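Local coordinates for periplasmic binding protein (Veillonella parvula, PDB 4OVK) that probably binds a solute in the periplasm, perhaps an iron chelate as relatives do, and delivers it to an ABC transporter, at residues 131-143 with 153-165. Residues are numbered along the deposited sequence; the frame is centred on the assembly and turned at random. Where two conformers were deposited one is given.
Sequences GTLEDIQNGIRLL and AEALISYHKDSEA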
ATOM      1  N   GLY A 131      -4.620  -7.431   6.598  1.00 50.78           N
ATOM      2  CA  GLY A 131      -5.021  -8.472   5.654  1.00 55.95           C
ATOM      3  C   GLY A 131      -5.992  -8.009   4.580  1.00 52.51           C
ATOM      4  O   GLY A 131      -5.965  -8.513   3.451  1.00 58.15           O
ATOM      5  N   THR A 132      -6.843  -7.043   4.921  1.00 45.73           N
ATOM      6  CA  THR A 132      -7.994  -6.695   4.085  1.00 41.42           C
ATOM      7  C   THR A 132      -8.084  -5.203   3.790  1.00 39.37           C
ATOM      8  O   THR A 132      -7.379  -4.384   4.392  1.00 41.61           O
ATOM      9  CB  THR A 132      -9.305  -7.098   4.781  1.00 40.77           C
ATOM     10  OG1 THR A 132      -9.541  -6.225   5.896  1.00 40.62           O
ATOM     11  CG2 THR A 132      -9.234  -8.553   5.276  1.00 44.97           C
ATOM     12  N   LEU A 133      -8.985  -4.856   2.874  1.00 50.51           N
ATOM     13  CA  LEU A 133      -9.257  -3.453   2.578  1.00 52.12           C
ATOM     14  C   LEU A 133     -10.194  -2.834   3.630  1.00 53.71           C
ATOM     15  O   LEU A 133     -10.128  -1.620   3.861  1.00 45.10           O
ATOM     16  CB  LEU A 133      -9.818  -3.293   1.157  1.00 60.48           C
ATOM     17  CG  LEU A 133      -9.601  -1.942   0.447  1.00 67.21           C
ATOM     18  CD1 LEU A 133      -8.159  -1.443   0.553  1.00 58.08           C
ATOM     19  CD2 LEU A 133     -10.028  -2.053  -1.016  1.00 69.87           C
ATOM     20  N   GLU A 134     -11.042  -3.654   4.270  1.00 43.58           N
ATOM     21  CA  GLU A 134     -11.929  -3.157   5.344  1.00 41.46           C
ATOM     22  C   GLU A 134     -11.129  -2.743   6.582  1.00 34.88           C
ATOM     23  O   GLU A 134     -11.488  -1.776   7.260  1.00 34.87           O
ATOM     24  CB  GLU A 134     -12.999  -4.180   5.745  1.00 48.57           C
ATOM     25  CG  GLU A 134     -14.186  -3.547   6.482  1.00 57.27           C
ATOM     26  CD  GLU A 134     -15.122  -4.552   7.151  1.00 61.03           C
ATOM     27  OE1 GLU A 134     -15.013  -5.766   6.863  1.00 78.10           O
ATOM     28  OE2 GLU A 134     -15.984  -4.127   7.966  1.00 60.48           O
ATOM     29  N   ASP A 135     -10.054  -3.479   6.871  1.00 38.46           N
ATOM     30  CA  ASP A 135      -9.139  -3.144   7.971  1.00 37.64           C
ATOM     31  C   ASP A 135      -8.524  -1.759   7.790  1.00 32.91           C
ATOM     32  O   ASP A 135      -8.358  -1.023   8.769  1.00 31.45           O
ATOM     33  CB  ASP A 135      -8.013  -4.190   8.092  1.00 43.81           C
ATOM     34  CG  ASP A 135      -8.498  -5.537   8.641  1.00 48.49           C
ATOM     35  OD1 ASP A 135      -9.598  -5.597   9.228  1.00 52.80           O
ATOM     36  OD2 ASP A 135      -7.762  -6.541   8.488  1.00 60.19           O
ATOM     37  N   ILE A 136      -8.185  -1.405   6.549  1.00 30.47           N
ATOM     38  CA  ILE A 136      -7.696  -0.056   6.263  1.00 25.66           C
ATOM     39  C   ILE A 136      -8.767   0.991   6.635  1.00 22.04           C
ATOM     40  O   ILE A 136      -8.467   1.954   7.331  1.00 20.51           O
ATOM     41  CB  ILE A 136      -7.247   0.140   4.793  1.00 27.37           C
ATOM     42  CG1 ILE A 136      -6.155  -0.873   4.380  1.00 33.32           C
ATOM     43  CG2 ILE A 136      -6.747   1.562   4.585  1.00 25.81           C
ATOM     44  CD1 ILE A 136      -4.789  -0.649   5.008  1.00 36.23           C
ATOM     45  N   GLN A 137     -10.004   0.793   6.179  0.50 21.99           N
ATOM     46  CA  GLN A 137     -11.076   1.760   6.439  0.50 18.88           C
ATOM     47  C   GLN A 137     -11.391   1.905   7.937  0.50 18.93           C
ATOM     48  O   GLN A 137     -11.520   3.021   8.441  0.50 17.37           O
ATOM     49  CB  GLN A 137     -12.343   1.384   5.662  0.50 19.43           C
ATOM     50  CG  GLN A 137     -12.222   1.546   4.153  0.50 20.25           C
ATOM     51  CD  GLN A 137     -13.387   0.912   3.414  0.50 21.41           C
ATOM     52  OE1 GLN A 137     -14.516   0.900   3.909  0.50 25.99           O
ATOM     53  NE2 GLN A 137     -13.117   0.378   2.228  0.50 21.26           N
ATOM     54  N   ASN A 138     -11.505   0.787   8.646  1.00 20.04           N
ATOM     55  CA  ASN A 138     -11.765   0.837  10.091  1.00 18.81           C
ATOM     56  C   ASN A 138     -10.618   1.483  10.853  1.00 17.03           C
ATOM     57  O   ASN A 138     -10.848   2.241  11.810  1.00 17.55           O
ATOM     58  CB  ASN A 138     -12.052  -0.557  10.657  1.00 23.07           C
ATOM     59  CG  ASN A 138     -13.322  -1.157  10.102  1.00 26.37           C
ATOM     60  OD1 ASN A 138     -14.276  -0.436   9.793  1.00 27.44           O
ATOM     61  ND2 ASN A 138     -13.347  -2.481   9.969  1.00 30.79           N
ATOM     62  N   GLY A 139      -9.388   1.213  10.409  1.00 14.21           N
ATOM     63  CA  GLY A 139      -8.207   1.847  11.003  1.00 14.89           C
ATOM     64  C   GLY A 139      -8.178   3.351  10.762  1.00 14.70           C
ATOM     65  O   GLY A 139      -7.834   4.132  11.650  1.00 13.33           O
ATOM     66  N   ILE A 140      -8.574   3.770   9.566  1.00 14.94           N
ATOM     67  CA  ILE A 140      -8.661   5.200   9.270  1.00 14.31           C
ATOM     68  C   ILE A 140      -9.680   5.895  10.186  1.00 13.61           C
ATOM     69  O   ILE A 140      -9.439   6.998  10.688  1.00 12.12           O
ATOM     70  CB  ILE A 140      -8.983   5.432   7.788  1.00 14.74           C
ATOM     71  CG1 ILE A 140      -7.743   5.103   6.959  1.00 18.17           C
ATOM     72  CG2 ILE A 140      -9.427   6.860   7.550  1.00 14.80           C
ATOM     73  CD1 ILE A 140      -8.029   4.916   5.488  1.00 19.90           C
ATOM     74  N   ARG A 141     -10.810   5.236  10.411  1.00 16.26           N
ATOM     75  CA  ARG A 141     -11.871   5.812  11.232  1.00 16.24           C
ATOM     76  C   ARG A 141     -11.361   6.007  12.657  1.00 16.17           C
ATOM     77  O   ARG A 141     -11.568   7.066  13.272  1.00 15.21           O
ATOM     78  CB  ARG A 141     -13.112   4.931  11.187  1.00 18.08           C
ATOM     79  CG  ARG A 141     -14.308   5.523  11.922  1.00 20.19           C
ATOM     80  CD  ARG A 141     -15.590   4.814  11.542  1.00 22.71           C
ATOM     81  NE  ARG A 141     -16.052   5.191  10.210  1.00 22.60           N
ATOM     82  CZ  ARG A 141     -16.638   4.372   9.339  1.00 26.74           C
ATOM     83  NH1 ARG A 141     -17.016   4.839   8.158  1.00 28.64           N
ATOM     84  NH2 ARG A 141     -16.841   3.089   9.621  1.00 32.17           N
ATOM     85  N   LEU A 142     -10.670   4.985  13.159  1.00 15.52           N
ATOM     86  CA  LEU A 142     -10.029   5.042  14.468  1.00 15.73           C
ATOM     87  C   LEU A 142      -9.027   6.195  14.546  1.00 14.35           C
ATOM     88  O   LEU A 142      -9.041   6.974  15.515  1.00 15.62           O
ATOM     89  CB  LEU A 142      -9.356   3.692  14.772  1.00 16.86           C
ATOM     90  CG  LEU A 142      -8.434   3.568  15.997  1.00 19.98           C
ATOM     91  CD1 LEU A 142      -9.195   3.816  17.281  1.00 22.58           C
ATOM     92  CD2 LEU A 142      -7.799   2.194  16.049  1.00 22.32           C
ATOM     93  N   LEU A 143      -8.154   6.321  13.541  1.00 13.14           N
ATOM     94  CA  LEU A 143      -7.204   7.434  13.509  1.00 13.79           C
ATOM     95  C   LEU A 143      -7.899   8.798  13.536  1.00 12.65           C
ATOM     96  O   LEU A 143      -7.406   9.744  14.150  1.00 14.24           O
ATOM     97  CB  LEU A 143      -6.291   7.325  12.292  1.00 14.11           C
ATOM     98  CG  LEU A 143      -5.252   6.217  12.390  1.00 15.27           C
ATOM     99  CD1 LEU A 143      -4.531   6.111  11.049  1.00 16.81           C
ATOM    100  CD2 LEU A 143      -4.279   6.470  13.533  1.00 17.97           C
ATOM    101  N   ALA A 153     -10.938  11.751   7.871  1.00 15.81           N
ATOM    102  CA  ALA A 153     -11.020  10.294   7.937  1.00 15.93           C
ATOM    103  C   ALA A 153     -12.224   9.797   7.147  1.00 17.26           C
ATOM    104  O   ALA A 153     -12.093   8.900   6.296  1.00 15.94           O
ATOM    105  CB  ALA A 153     -11.075   9.821   9.395  1.00 14.45           C
ATOM    106  N   GLU A 154     -13.391  10.397   7.382  1.00 17.12           N
ATOM    107  CA  GLU A 154     -14.582   9.990   6.619  1.00 18.74           C
ATOM    108  C   GLU A 154     -14.458  10.319   5.125  1.00 17.70           C
ATOM    109  O   GLU A 154     -14.967   9.569   4.306  1.00 17.85           O
ATOM    110  CB  GLU A 154     -15.869  10.568   7.210  1.00 22.49           C
ATOM    111  CG  GLU A 154     -16.241  10.008   8.586  1.00 23.31           C
ATOM    112  CD  GLU A 154     -16.374   8.480   8.657  1.00 25.21           C
ATOM    113  OE1 GLU A 154     -16.729   7.826   7.648  1.00 26.58           O
ATOM    114  OE2 GLU A 154     -16.138   7.924   9.752  1.00 27.86           O
ATOM    115  N   ALA A 155     -13.788  11.413   4.765  1.00 16.13           N
ATOM    116  CA  ALA A 155     -13.571  11.714   3.343  1.00 15.14           C
ATOM    117  C   ALA A 155     -12.712  10.633   2.673  1.00 14.64           C
ATOM    118  O   ALA A 155     -12.985  10.227   1.552  1.00 14.96           O
ATOM    119  CB  ALA A 155     -12.962  13.091   3.164  1.00 17.20           C
ATOM    120  N   LEU A 156     -11.693  10.149   3.380  1.00 13.79           N
ATOM    121  CA  LEU A 156     -10.849   9.056   2.882  1.00 13.26           C
ATOM    122  C   LEU A 156     -11.652   7.758   2.770  1.00 13.55           C
ATOM    123  O   LEU A 156     -11.542   7.039   1.798  1.00 14.05           O
ATOM    124  CB  LEU A 156      -9.632   8.837   3.796  1.00 13.35           C
ATOM    125  CG  LEU A 156      -8.525   9.877   3.688  1.00 13.79           C
ATOM    126  CD1 LEU A 156      -7.571   9.807   4.878  1.00 14.41           C
ATOM    127  CD2 LEU A 156      -7.756   9.743   2.370  1.00 14.61           C
ATOM    128  N   ILE A 157     -12.478   7.468   3.766  1.00 14.17           N
ATOM    129  CA  ILE A 157     -13.258   6.240   3.747  1.00 15.67           C
ATOM    130  C   ILE A 157     -14.286   6.285   2.621  1.00 16.94           C
ATOM    131  O   ILE A 157     -14.464   5.287   1.914  1.00 18.65           O
ATOM    132  CB  ILE A 157     -13.938   5.984   5.099  1.00 16.80           C
ATOM    133  CG1 ILE A 157     -12.869   5.673   6.158  1.00 16.48           C
ATOM    134  CG2 ILE A 157     -14.920   4.821   5.001  1.00 18.32           C
ATOM    135  CD1 ILE A 157     -13.350   5.905   7.576  1.00 17.61           C
ATOM    136  N   SER A 158     -14.940   7.439   2.453  1.00 17.97           N
ATOM    137  CA  SER A 158     -15.906   7.636   1.358  1.00 18.22           C
ATOM    138  C   SER A 158     -15.251   7.476  -0.008  1.00 17.88           C
ATOM    139  O   SER A 158     -15.840   6.908  -0.920  1.00 19.33           O
ATOM    140  CB  SER A 158     -16.561   9.010   1.442  1.00 21.96           C
ATOM    141  OG  SER A 158     -17.434   9.088   2.563  1.00 24.89           O
ATOM    142  N   TYR A 159     -14.031   7.981  -0.132  1.00 17.78           N
ATOM    143  CA  TYR A 159     -13.258   7.846  -1.360  1.00 16.97           C
ATOM    144  C   TYR A 159     -13.042   6.362  -1.678  1.00 16.93           C
ATOM    145  O   TYR A 159     -13.276   5.929  -2.799  1.00 16.81           O
ATOM    146  CB  TYR A 159     -11.929   8.597  -1.237  1.00 17.84           C
ATOM    147  CG  TYR A 159     -11.145   8.713  -2.524  1.00 18.15           C
ATOM    148  CD1 TYR A 159     -11.387   9.749  -3.434  1.00 21.30           C
ATOM    149  CD2 TYR A 159     -10.160   7.800  -2.828  1.00 18.58           C
ATOM    150  CE1 TYR A 159     -10.656   9.852  -4.617  1.00 22.69           C
ATOM    151  CE2 TYR A 159      -9.431   7.890  -3.994  1.00 21.70           C
ATOM    152  CZ  TYR A 159      -9.691   8.903  -4.895  1.00 19.70           C
ATOM    153  OH  TYR A 159      -8.935   8.960  -6.031  1.00 26.82           O
ATOM    154  N   HIS A 160     -12.626   5.586  -0.677  1.00 17.10           N
ATOM    155  CA  HIS A 160     -12.458   4.135  -0.844  1.00 17.19           C
ATOM    156  C   HIS A 160     -13.780   3.432  -1.152  1.00 18.21           C
ATOM    157  O   HIS A 160     -13.843   2.598  -2.058  1.00 20.60           O
ATOM    158  CB  HIS A 160     -11.823   3.517   0.403  1.00 19.85           C
ATOM    159  CG  HIS A 160     -10.338   3.703   0.473  1.00 24.82           C
ATOM    160  ND1 HIS A 160      -9.461   2.655   0.648  1.00 29.05           N
ATOM    161  CD2 HIS A 160      -9.573   4.816   0.344  1.00 24.58           C
ATOM    162  CE1 HIS A 160      -8.224   3.117   0.652  1.00 27.80           C
ATOM    163  NE2 HIS A 160      -8.266   4.425   0.459  1.00 22.30           N
ATOM    164  N   LYS A 161     -14.832   3.766  -0.412  1.00 19.48           N
ATOM    165  CA  LYS A 161     -16.148   3.147  -0.653  1.00 19.96           C
ATOM    166  C   LYS A 161     -16.701   3.469  -2.042  1.00 18.90           C
ATOM    167  O   LYS A 161     -17.248   2.579  -2.718  1.00 20.67           O
ATOM    168  CB  LYS A 161     -17.157   3.536   0.443  1.00 23.61           C
ATOM    169  CG  LYS A 161     -16.891   2.830   1.773  1.00 30.89           C
ATOM    170  CD  LYS A 161     -18.012   3.018   2.783  1.00 40.26           C
ATOM    171  CE  LYS A 161     -17.587   2.557   4.180  1.00 47.52           C
ATOM    172  NZ  LYS A 161     -18.327   3.217   5.308  1.00 50.31           N
ATOM    173  N   ASP A 162     -16.546   4.720  -2.480  1.00 17.85           N
ATOM    174  CA  ASP A 162     -17.015   5.126  -3.816  1.00 19.03           C
ATOM    175  C   ASP A 162     -16.233   4.369  -4.906  1.00 18.68           C
ATOM    176  O   ASP A 162     -16.813   3.931  -5.909  1.00 18.91           O
ATOM    177  CB  ASP A 162     -16.868   6.638  -4.020  1.00 20.10           C
ATOM    178  CG  ASP A 162     -17.844   7.466  -3.167  1.00 23.94           C
ATOM    179  OD1 ASP A 162     -18.793   6.908  -2.595  1.00 28.51           O
ATOM    180  OD2 ASP A 162     -17.652   8.701  -3.068  1.00 32.35           O
ATOM    181  N   SER A 163     -14.925   4.212  -4.699  1.00 16.19           N
ATOM    182  CA  SER A 163     -14.083   3.426  -5.616  1.00 17.95           C
ATOM    183  C   SER A 163     -14.526   1.953  -5.661  1.00 17.49           C
ATOM    184  O   SER A 163     -14.682   1.375  -6.731  1.00 18.95           O
ATOM    185  CB  SER A 163     -12.603   3.517  -5.221  1.00 19.39           C
ATOM    186  OG  SER A 163     -11.816   2.668  -6.038  1.00 23.92           O
ATOM    187  N   GLU A 164     -14.753   1.360  -4.495  1.00 19.11           N
ATOM    188  CA  GLU A 164     -15.237  -0.023  -4.425  1.00 20.02           C
ATOM    189  C   GLU A 164     -16.557  -0.179  -5.184  1.00 19.83           C
ATOM    190  O   GLU A 164     -16.711  -1.102  -5.978  1.00 22.39           O
ATOM    191  CB  GLU A 164     -15.398  -0.470  -2.964  1.00 23.75           C
ATOM    192  CG  GLU A 164     -14.072  -0.828  -2.315  1.00 30.62           C
ATOM    193  CD  GLU A 164     -14.160  -1.001  -0.809  1.00 42.06           C
ATOM    194  OE1 GLU A 164     -15.292  -1.130  -0.281  1.00 52.19           O
ATOM    195  OE2 GLU A 164     -13.084  -1.013  -0.153  1.00 56.31           O
ATOM    196  N   ALA A 165     -17.494   0.739  -4.960  1.00 19.39           N
ATOM    197  CA  ALA A 165     -18.791   0.690  -5.640  1.00 22.30           C
ATOM    198  C   ALA A 165     -18.622   0.832  -7.148  1.00 21.89           C
ATOM    199  O   ALA A 165     -19.298   0.147  -7.903  1.00 21.90           O
ATOM    200  CB  ALA A 165     -19.723   1.772  -5.118  1.00 23.30           C
TER
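Arg141 and Glu154 form a bidentate salt bridge: Arg141 NE donates to Glu154 OE2 (2.8 Å) and Arg141 NH1 to Glu154 OE1 (3.0 Å), the second bond nearly straight (172°). Both oxygens use their syn lone pairs, and with guanidinium and carboxylate nearly coplanar (11°) the bridge fixes the rotation of both groups. A bend at chi3 (-75°) turns the guanidinium toward the acid. Lys161 NZ lies at the guanidinium edge, 3.5 Å from Arg141 NH1, a likeness of charge that Glu154 probably offsets.

Apolar packing fills the inner side. CG2 of Ile140 rests against Ala153 CB and Ile157 CG1, each 3.9 Å away, while Ile157 CD1 rests against both the carbonyl O of Gln137 and CB of Arg141. Helices 133-147 and 150-170 form a hairpin; the axes of 133-143 and 153-165 run nearly antiparallel, 8.9 Å apart. The contact packs the last helix of the N-terminal lobe on the long helix linking the lobes, as in class III binding proteins. Helix 41-49 backs Ile140, and helix 306-318 covers Leu156.

Gln137 is a knob among Ile157, His160, Lys161 and Glu164. In the conformer described, its OE1 lies beside the aliphatic part of Lys161, and Gln137 NE2 tentatively approaches Glu164 OE2 (2.8 Å). Leu133 CD2 meets that same oxygen, and its CD1 the edge of the His160 ring, whose NE2 is hydrogen-bonded to the carbonyl O of Val283.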